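Local coordinates for protein Xaa-Pro dipeptidase (PDB 1WY2) that probably splits dipeptides that carry a C-terminal proline behind a nonpolar residue, as a homodimeric metallopeptidase with two metal ions in each subunit, at residues K238-I243 with G325-E330; N270-Y275 with P317-P322. All coordinates share one frame; numbering follows the deposited sequence.

In the fold
Both contacts lie in the metallopeptidase (M24) part of the chain, their centres about 8 Å apart, and each packs a helix against the same antiparallel sheet. Along the chain the helices come first, 235-254 followed by 261-274, and the strands later, 312-321 followed by 325-336; contact 1 pairs helix 235-254 with strand 325-336, and contact 2, whose two segments both fall between those of contact 1 in sequence, pairs helix 261-274 with strand 312-321. The two strands are neighbours, joined by the hydrogen bond from Val327 N to Ile319 O. One face of the sheet thus carries the helices, while Glu330 reaches the two zinc ions from the other.

Contact 1. Residues K238-I243 with G325-E330; sequences KEIYEI and GGVRIE. With ZN (zinc ion), chain D; ZN (zinc ion), chain E.
Val327 packs between Ile240 and Tyr241 of the helix, touching both. The tight part is at Ile240, whose CD1 lies 3.7 Å from Val327 CG2, with CG1 of the same isoleucine almost as near; the two side chains meet at a slant. Ile240 reaches the strand because its CG1 sits between the backbone N and the carbonyl carbon (chi1 57°). The other methyl, Val327 CG1, comes within 4.0 Å of Tyr241 CA and lies at the edge of the tyrosine ring, near its plane. With no hydrogen bond between the segments, the join is wholly apolar.

Packing is looser further along, where Ile329 CD1 approaches Tyr241 CE1 at 4.2 Å. Glu239 and Glu242 lie on the solvent side of the helix and take no part in the contact; Glu242 points away from the strand, and Glu239 OE2 is hydrogen-bonded to Tyr277 OH. Beyond Ile329 the chain serves the metal centre: the extended side chain of Glu330 bridges the two zinc ions, OE1 at 2.0 Å from zinc D and OE2 at 2.1 Å from zinc E. Asp212, Asp223, His287 and Glu316 complete the protein ligands. Val244 of helix 235-254 also covers Val327 and Ile329, Leu208 of strand 208-217 packs on Ile240 and Val327, and strand 312-321 runs antiparallel beside 325-336.

Contact 2. Residues N270-Y275 with P317-P322; sequences NIIAEY and PGIYIP
Ile272 projects from the helix with both its branches against the strand segment, and every apolar contact here passes through it. Its CG2 methyl lies 4.0 Å from Ile319 CD1 and equally near CG1 of that residue, the two isoleucine side chains lying alongside each other and pointing opposite ways. The longer branch, with CG1 anti to the carbonyl carbon (chi1 -66°), carries CD1 to within 4.0 Å of Pro317 CB, and there the two side chains stand roughly perpendicular. Cutting Ile272 back to an alanine would probably open a gap beside Pro317 and Ile319, leaving both without their partner from this helix segment.

Polar atoms add only a van der Waals touch, Ile272 CD1 lying 4.1 Å from Gly318 O; no hydrogen bond links the segments. Elsewhere on the strand, Tyr320 OH is hydrogen-bonded to His283 NE2 and Arg328 NH1.

Tyr277 and Phe281 also pack on Ile272, while Val244 of helix 235-254 covers Ile319. Pro317 directly follows the metal ligand Glu316, and its side chain is about 10 Å from a zinc ion. Helices laid over an antiparallel sheet that bears metal ligands are characteristic of the pita-bread fold of M24 peptidases.

Contact 1. Residues K238-I243 with G325-E330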
ATOM      1  N   LYS A 238      28.920 -19.782  -6.518  1.00 22.43           N
ATOM      2  CA  LYS A 238      29.167 -20.423  -5.235  1.00 23.83           C
ATOM      3  C   LYS A 238      29.951 -19.498  -4.313  1.00 23.75           C
ATOM      4  O   LYS A 238      29.699 -19.450  -3.110  1.00 24.17           O
ATOM      5  CB  LYS A 238      29.936 -21.732  -5.441  1.00 27.12           C
ATOM      6  CG  LYS A 238      30.343 -22.416  -4.148  1.00 32.72           C
ATOM      7  CD  LYS A 238      30.850 -23.829  -4.396  1.00 38.12           C
ATOM      8  CE  LYS A 238      29.723 -24.744  -4.854  1.00 40.57           C
ATOM      9  NZ  LYS A 238      28.609 -24.784  -3.856  1.00 44.32           N
ATOM     10  N   GLU A 239      30.896 -18.757  -4.884  1.00 22.05           N
ATOM     11  CA  GLU A 239      31.717 -17.839  -4.103  1.00 23.45           C
ATOM     12  C   GLU A 239      30.897 -16.773  -3.383  1.00 22.67           C
ATOM     13  O   GLU A 239      30.967 -16.648  -2.159  1.00 22.37           O
ATOM     14  CB  GLU A 239      32.747 -17.152  -4.999  1.00 24.91           C
ATOM     15  CG  GLU A 239      33.652 -16.184  -4.252  1.00 31.84           C
ATOM     16  CD  GLU A 239      34.722 -15.587  -5.142  1.00 35.49           C
ATOM     17  OE1 GLU A 239      35.476 -16.369  -5.759  1.00 39.96           O
ATOM     18  OE2 GLU A 239      34.810 -14.344  -5.222  1.00 35.72           O
ATOM     19  N   ILE A 240      30.121 -15.999  -4.134  1.00 22.11           N
ATOM     20  CA  ILE A 240      29.321 -14.953  -3.506  1.00 20.95           C
ATOM     21  C   ILE A 240      28.296 -15.541  -2.544  1.00 20.66           C
ATOM     22  O   ILE A 240      28.022 -14.966  -1.495  1.00 20.49           O
ATOM     23  CB  ILE A 240      28.622 -14.060  -4.558  1.00 23.78           C
ATOM     24  CG1 ILE A 240      27.755 -14.904  -5.490  1.00 26.85           C
ATOM     25  CG2 ILE A 240      29.671 -13.295  -5.356  1.00 23.43           C
ATOM     26  CD1 ILE A 240      26.936 -14.078  -6.468  1.00 30.09           C
ATOM     27  N   TYR A 241      27.737 -16.696  -2.892  1.00 19.51           N
ATOM     28  CA  TYR A 241      26.763 -17.355  -2.027  1.00 21.17           C
ATOM     29  C   TYR A 241      27.380 -17.699  -0.666  1.00 21.03           C
ATOM     30  O   TYR A 241      26.793 -17.418   0.381  1.00 19.57           O
ATOM     31  CB  TYR A 241      26.247 -18.632  -2.698  1.00 21.71           C
ATOM     32  CG  TYR A 241      25.718 -19.671  -1.733  1.00 26.76           C
ATOM     33  CD1 TYR A 241      24.511 -19.491  -1.067  1.00 29.13           C
ATOM     34  CD2 TYR A 241      26.446 -20.834  -1.477  1.00 29.09           C
ATOM     35  CE1 TYR A 241      24.035 -20.444  -0.165  1.00 29.49           C
ATOM     36  CE2 TYR A 241      25.984 -21.792  -0.582  1.00 32.85           C
ATOM     37  CZ  TYR A 241      24.780 -21.592   0.070  1.00 32.99           C
ATOM     38  OH  TYR A 241      24.329 -22.546   0.951  1.00 34.89           O
ATOM     39  N   GLU A 242      28.564 -18.303  -0.684  1.00 19.33           N
ATOM     40  CA  GLU A 242      29.234 -18.690   0.556  1.00 20.21           C
ATOM     41  C   GLU A 242      29.543 -17.479   1.427  1.00 19.28           C
ATOM     42  O   GLU A 242      29.490 -17.557   2.655  1.00 18.53           O
ATOM     43  CB  GLU A 242      30.528 -19.458   0.247  1.00 23.68           C
ATOM     44  CG  GLU A 242      30.300 -20.734  -0.556  1.00 30.28           C
ATOM     45  CD  GLU A 242      31.583 -21.502  -0.838  1.00 33.67           C
ATOM     46  OE1 GLU A 242      32.603 -20.866  -1.186  1.00 36.74           O
ATOM     47  OE2 GLU A 242      31.565 -22.745  -0.723  1.00 37.41           O
ATOM     48  N   ILE A 243      29.869 -16.361   0.786  1.00 18.05           N
ATOM     49  CA  ILE A 243      30.177 -15.127   1.507  1.00 17.46           C
ATOM     50  C   ILE A 243      28.929 -14.558   2.190  1.00 17.52           C
ATOM     51  O   ILE A 243      28.972 -14.167   3.356  1.00 17.11           O
ATOM     52  CB  ILE A 243      30.776 -14.075   0.551  1.00 17.35           C
ATOM     53  CG1 ILE A 243      32.126 -14.577   0.022  1.00 19.10           C
ATOM     54  CG2 ILE A 243      30.940 -12.736   1.270  1.00 18.84           C
ATOM     55  CD1 ILE A 243      32.744 -13.689  -1.042  1.00 19.46           C
ATOM     56  N   GLY A 325      24.223 -11.218 -11.535  1.00 19.07           N
ATOM     57  CA  GLY A 325      23.450 -11.985 -10.576  1.00 18.38           C
ATOM     58  C   GLY A 325      23.669 -11.510  -9.156  1.00 18.29           C
ATOM     59  O   GLY A 325      24.533 -10.671  -8.894  1.00 18.25           O
ATOM     60  N   GLY A 326      22.891 -12.055  -8.231  1.00 17.27           N
ATOM     61  CA  GLY A 326      23.027 -11.650  -6.845  1.00 15.78           C
ATOM     62  C   GLY A 326      22.552 -12.718  -5.886  1.00 16.48           C
ATOM     63  O   GLY A 326      21.898 -13.682  -6.283  1.00 16.57           O
ATOM     64  N   VAL A 327      22.893 -12.544  -4.615  1.00 14.88           N
ATOM     65  CA  VAL A 327      22.504 -13.491  -3.577  1.00 15.34           C
ATOM     66  C   VAL A 327      22.080 -12.753  -2.316  1.00 14.52           C
ATOM     67  O   VAL A 327      22.750 -11.820  -1.889  1.00 15.68           O
ATOM     68  CB  VAL A 327      23.680 -14.421  -3.187  1.00 16.47           C
ATOM     69  CG1 VAL A 327      23.273 -15.314  -2.015  1.00 16.40           C
ATOM     70  CG2 VAL A 327      24.097 -15.274  -4.380  1.00 14.87           C
ATOM     71  N   ARG A 328      20.955 -13.165  -1.738  1.00 14.99           N
ATOM     72  CA  ARG A 328      20.481 -12.595  -0.484  1.00 15.49           C
ATOM     73  C   ARG A 328      19.891 -13.716   0.363  1.00 15.33           C
ATOM     74  O   ARG A 328      19.190 -14.592  -0.143  1.00 15.89           O
ATOM     75  CB  ARG A 328      19.413 -11.505  -0.693  1.00 14.32           C
ATOM     76  CG  ARG A 328      18.863 -10.965   0.646  1.00 15.00           C
ATOM     77  CD  ARG A 328      18.077  -9.648   0.522  1.00 15.79           C
ATOM     78  NE  ARG A 328      16.832  -9.760  -0.237  1.00 16.62           N
ATOM     79  CZ  ARG A 328      16.700  -9.450  -1.524  1.00 17.03           C
ATOM     80  NH1 ARG A 328      17.740  -9.007  -2.216  1.00 17.37           N
ATOM     81  NH2 ARG A 328      15.515  -9.550  -2.117  1.00 16.79           N
ATOM     82  N   ILE A 329      20.215 -13.700   1.650  1.00 15.27           N
ATOM     83  CA  ILE A 329      19.697 -14.686   2.591  1.00 14.94           C
ATOM     84  C   ILE A 329      19.158 -13.865   3.751  1.00 14.96           C
ATOM     85  O   ILE A 329      19.897 -13.110   4.381  1.00 15.45           O
ATOM     86  CB  ILE A 329      20.806 -15.644   3.063  1.00 15.41           C
ATOM     87  CG1 ILE A 329      21.361 -16.405   1.853  1.00 16.56           C
ATOM     88  CG2 ILE A 329      20.246 -16.616   4.097  1.00 16.97           C
ATOM     89  CD1 ILE A 329      22.556 -17.293   2.162  1.00 17.49           C
ATOM     90  N   GLU A 330      17.862 -14.002   4.012  1.00 15.18           N
ATOM     91  CA  GLU A 330      17.191 -13.228   5.048  1.00 15.19           C
ATOM     92  C   GLU A 330      16.325 -14.033   6.006  1.00 15.25           C
ATOM     93  O   GLU A 330      15.566 -14.908   5.588  1.00 14.53           O
ATOM     94  CB  GLU A 330      16.315 -12.155   4.383  1.00 15.68           C
ATOM     95  CG  GLU A 330      15.266 -11.537   5.302  1.00 15.77           C
ATOM     96  CD  GLU A 330      14.392 -10.514   4.607  1.00 18.00           C
ATOM     97  OE1 GLU A 330      14.048 -10.723   3.425  1.00 16.74           O
ATOM     98  OE2 GLU A 330      14.035  -9.509   5.254  1.00 18.72           O
TER
HETATM   99 ZN    ZN D 405      12.573  -9.711   2.551  1.00 17.25          ZN
HETATM  100 ZN    ZN E 406      13.373  -7.598   4.752  1.00 18.14          ZN

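Contact 2. Residues N270-Y275 with P317-P322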
ATOM      1  N   ASN A 270      31.449  -5.843   7.468  1.00 21.53           N
ATOM      2  CA  ASN A 270      32.902  -5.999   7.505  1.00 22.50           C
ATOM      3  C   ASN A 270      33.344  -7.313   6.864  1.00 22.37           C
ATOM      4  O   ASN A 270      34.390  -7.372   6.217  1.00 22.29           O
ATOM      5  CB  ASN A 270      33.425  -5.915   8.945  1.00 23.59           C
ATOM      6  CG  ASN A 270      33.331  -4.510   9.521  1.00 25.42           C
ATOM      7  OD1 ASN A 270      33.311  -3.523   8.784  1.00 29.22           O
ATOM      8  ND2 ASN A 270      33.289  -4.415  10.844  1.00 28.65           N
ATOM      9  N   ILE A 271      32.546  -8.362   7.044  1.00 21.83           N
ATOM     10  CA  ILE A 271      32.850  -9.666   6.465  1.00 21.48           C
ATOM     11  C   ILE A 271      32.818  -9.570   4.944  1.00 22.30           C
ATOM     12  O   ILE A 271      33.748 -10.005   4.262  1.00 23.01           O
ATOM     13  CB  ILE A 271      31.833 -10.738   6.934  1.00 21.45           C
ATOM     14  CG1 ILE A 271      32.124 -11.118   8.388  1.00 22.10           C
ATOM     15  CG2 ILE A 271      31.894 -11.963   6.031  1.00 22.39           C
ATOM     16  CD1 ILE A 271      31.091 -12.030   9.011  1.00 20.09           C
ATOM     17  N   ILE A 272      31.747  -8.988   4.414  1.00 20.23           N
ATOM     18  CA  ILE A 272      31.610  -8.841   2.971  1.00 20.67           C
ATOM     19  C   ILE A 272      32.662  -7.885   2.401  1.00 22.22           C
ATOM     20  O   ILE A 272      33.175  -8.104   1.306  1.00 22.09           O
ATOM     21  CB  ILE A 272      30.187  -8.348   2.605  1.00 20.96           C
ATOM     22  CG1 ILE A 272      29.170  -9.438   2.966  1.00 20.55           C
ATOM     23  CG2 ILE A 272      30.103  -8.024   1.117  1.00 20.21           C
ATOM     24  CD1 ILE A 272      27.720  -9.052   2.729  1.00 20.69           C
ATOM     25  N   ALA A 273      32.991  -6.838   3.151  1.00 23.39           N
ATOM     26  CA  ALA A 273      33.985  -5.870   2.699  1.00 24.44           C
ATOM     27  C   ALA A 273      35.379  -6.492   2.649  1.00 26.43           C
ATOM     28  O   ALA A 273      36.171  -6.178   1.760  1.00 26.28           O
ATOM     29  CB  ALA A 273      33.984  -4.648   3.614  1.00 24.81           C
ATOM     30  N   GLU A 274      35.675  -7.374   3.601  1.00 26.72           N
ATOM     31  CA  GLU A 274      36.977  -8.038   3.646  1.00 28.84           C
ATOM     32  C   GLU A 274      37.219  -8.875   2.394  1.00 28.08           C
ATOM     33  O   GLU A 274      38.362  -9.048   1.963  1.00 28.28           O
ATOM     34  CB  GLU A 274      37.087  -8.931   4.885  1.00 32.09           C
ATOM     35  CG  GLU A 274      37.292  -8.176   6.185  1.00 37.27           C
ATOM     36  CD  GLU A 274      37.562  -9.104   7.357  1.00 41.14           C
ATOM     37  OE1 GLU A 274      36.665  -9.900   7.710  1.00 42.44           O
ATOM     38  OE2 GLU A 274      38.674  -9.040   7.924  1.00 43.92           O
ATOM     39  N   TYR A 275      36.146  -9.409   1.817  1.00 26.12           N
ATOM     40  CA  TYR A 275      36.268 -10.207   0.607  1.00 25.36           C
ATOM     41  C   TYR A 275      36.333  -9.308  -0.625  1.00 24.36           C
ATOM     42  O   TYR A 275      36.501  -9.791  -1.740  1.00 26.54           O
ATOM     43  CB  TYR A 275      35.093 -11.182   0.468  1.00 26.17           C
ATOM     44  CG  TYR A 275      35.160 -12.384   1.386  1.00 26.91           C
ATOM     45  CD1 TYR A 275      34.434 -12.423   2.576  1.00 26.63           C
ATOM     46  CD2 TYR A 275      35.953 -13.483   1.063  1.00 28.25           C
ATOM     47  CE1 TYR A 275      34.494 -13.532   3.424  1.00 28.11           C
ATOM     48  CE2 TYR A 275      36.022 -14.595   1.903  1.00 28.82           C
ATOM     49  CZ  TYR A 275      35.290 -14.613   3.079  1.00 30.27           C
ATOM     50  OH  TYR A 275      35.346 -15.715   3.903  1.00 30.08           O
ATOM     51  N   PRO A 317      21.864  -9.811   4.669  1.00 15.05           N
ATOM     52  CA  PRO A 317      22.953  -9.285   3.848  1.00 14.98           C
ATOM     53  C   PRO A 317      22.803  -9.816   2.423  1.00 14.61           C
ATOM     54  O   PRO A 317      22.127 -10.822   2.189  1.00 14.84           O
ATOM     55  CB  PRO A 317      24.196  -9.828   4.545  1.00 16.95           C
ATOM     56  CG  PRO A 317      23.725 -11.173   5.035  1.00 16.39           C
ATOM     57  CD  PRO A 317      22.349 -10.845   5.601  1.00 16.22           C
ATOM     58  N   GLY A 318      23.423  -9.133   1.471  1.00 15.27           N
ATOM     59  CA  GLY A 318      23.347  -9.576   0.093  1.00 15.68           C
ATOM     60  C   GLY A 318      24.476  -8.988  -0.725  1.00 16.65           C
ATOM     61  O   GLY A 318      25.105  -8.013  -0.313  1.00 16.14           O
ATOM     62  N   ILE A 319      24.744  -9.602  -1.874  1.00 16.03           N
ATOM     63  CA  ILE A 319      25.773  -9.134  -2.799  1.00 15.25           C
ATOM     64  C   ILE A 319      25.126  -9.148  -4.177  1.00 16.12           C
ATOM     65  O   ILE A 319      24.602 -10.174  -4.614  1.00 16.12           O
ATOM     66  CB  ILE A 319      27.004 -10.060  -2.807  1.00 15.78           C
ATOM     67  CG1 ILE A 319      27.736  -9.957  -1.466  1.00 16.74           C
ATOM     68  CG2 ILE A 319      27.925  -9.695  -3.967  1.00 16.34           C
ATOM     69  CD1 ILE A 319      28.927 -10.888  -1.356  1.00 18.20           C
ATOM     70  N   TYR A 320      25.158  -8.007  -4.854  1.00 16.05           N
ATOM     71  CA  TYR A 320      24.540  -7.888  -6.167  1.00 14.65           C
ATOM     72  C   TYR A 320      25.533  -7.390  -7.201  1.00 15.48           C
ATOM     73  O   TYR A 320      26.065  -6.291  -7.080  1.00 16.53           O
ATOM     74  CB  TYR A 320      23.345  -6.939  -6.073  1.00 15.51           C
ATOM     75  CG  TYR A 320      22.511  -7.216  -4.847  1.00 16.68           C
ATOM     76  CD1 TYR A 320      22.794  -6.587  -3.633  1.00 18.03           C
ATOM     77  CD2 TYR A 320      21.494  -8.169  -4.874  1.00 16.85           C
ATOM     78  CE1 TYR A 320      22.088  -6.906  -2.474  1.00 15.78           C
ATOM     79  CE2 TYR A 320      20.783  -8.495  -3.720  1.00 17.65           C
ATOM     80  CZ  TYR A 320      21.088  -7.859  -2.527  1.00 16.32           C
ATOM     81  OH  TYR A 320      20.394  -8.180  -1.383  1.00 16.00           O
ATOM     82  N   ILE A 321      25.783  -8.227  -8.206  1.00 16.70           N
ATOM     83  CA  ILE A 321      26.722  -7.912  -9.286  1.00 18.01           C
ATOM     84  C   ILE A 321      25.909  -7.502 -10.515  1.00 19.56           C
ATOM     85  O   ILE A 321      25.256  -8.334 -11.140  1.00 18.33           O
ATOM     86  CB  ILE A 321      27.581  -9.146  -9.641  1.00 19.29           C
ATOM     87  CG1 ILE A 321      28.167  -9.762  -8.366  1.00 19.54           C
ATOM     88  CG2 ILE A 321      28.701  -8.745 -10.597  1.00 18.46           C
ATOM     89  CD1 ILE A 321      29.020  -8.805  -7.540  1.00 20.73           C
ATOM     90  N   PRO A 322      25.944  -6.210 -10.873  1.00 20.29           N
ATOM     91  CA  PRO A 322      25.139  -5.615 -11.933  1.00 22.00           C
ATOM     92  C   PRO A 322      25.138  -6.465 -13.211  1.00 22.94           C
ATOM     93  O   PRO A 322      26.172  -6.823 -13.761  1.00 20.33           O
ATOM     94  CB  PRO A 322      25.714  -4.236 -12.231  1.00 24.80           C
ATOM     95  CG  PRO A 322      26.493  -3.783 -11.002  1.00 25.65           C
ATOM     96  CD  PRO A 322      26.701  -5.158 -10.204  1.00 23.61           C
TER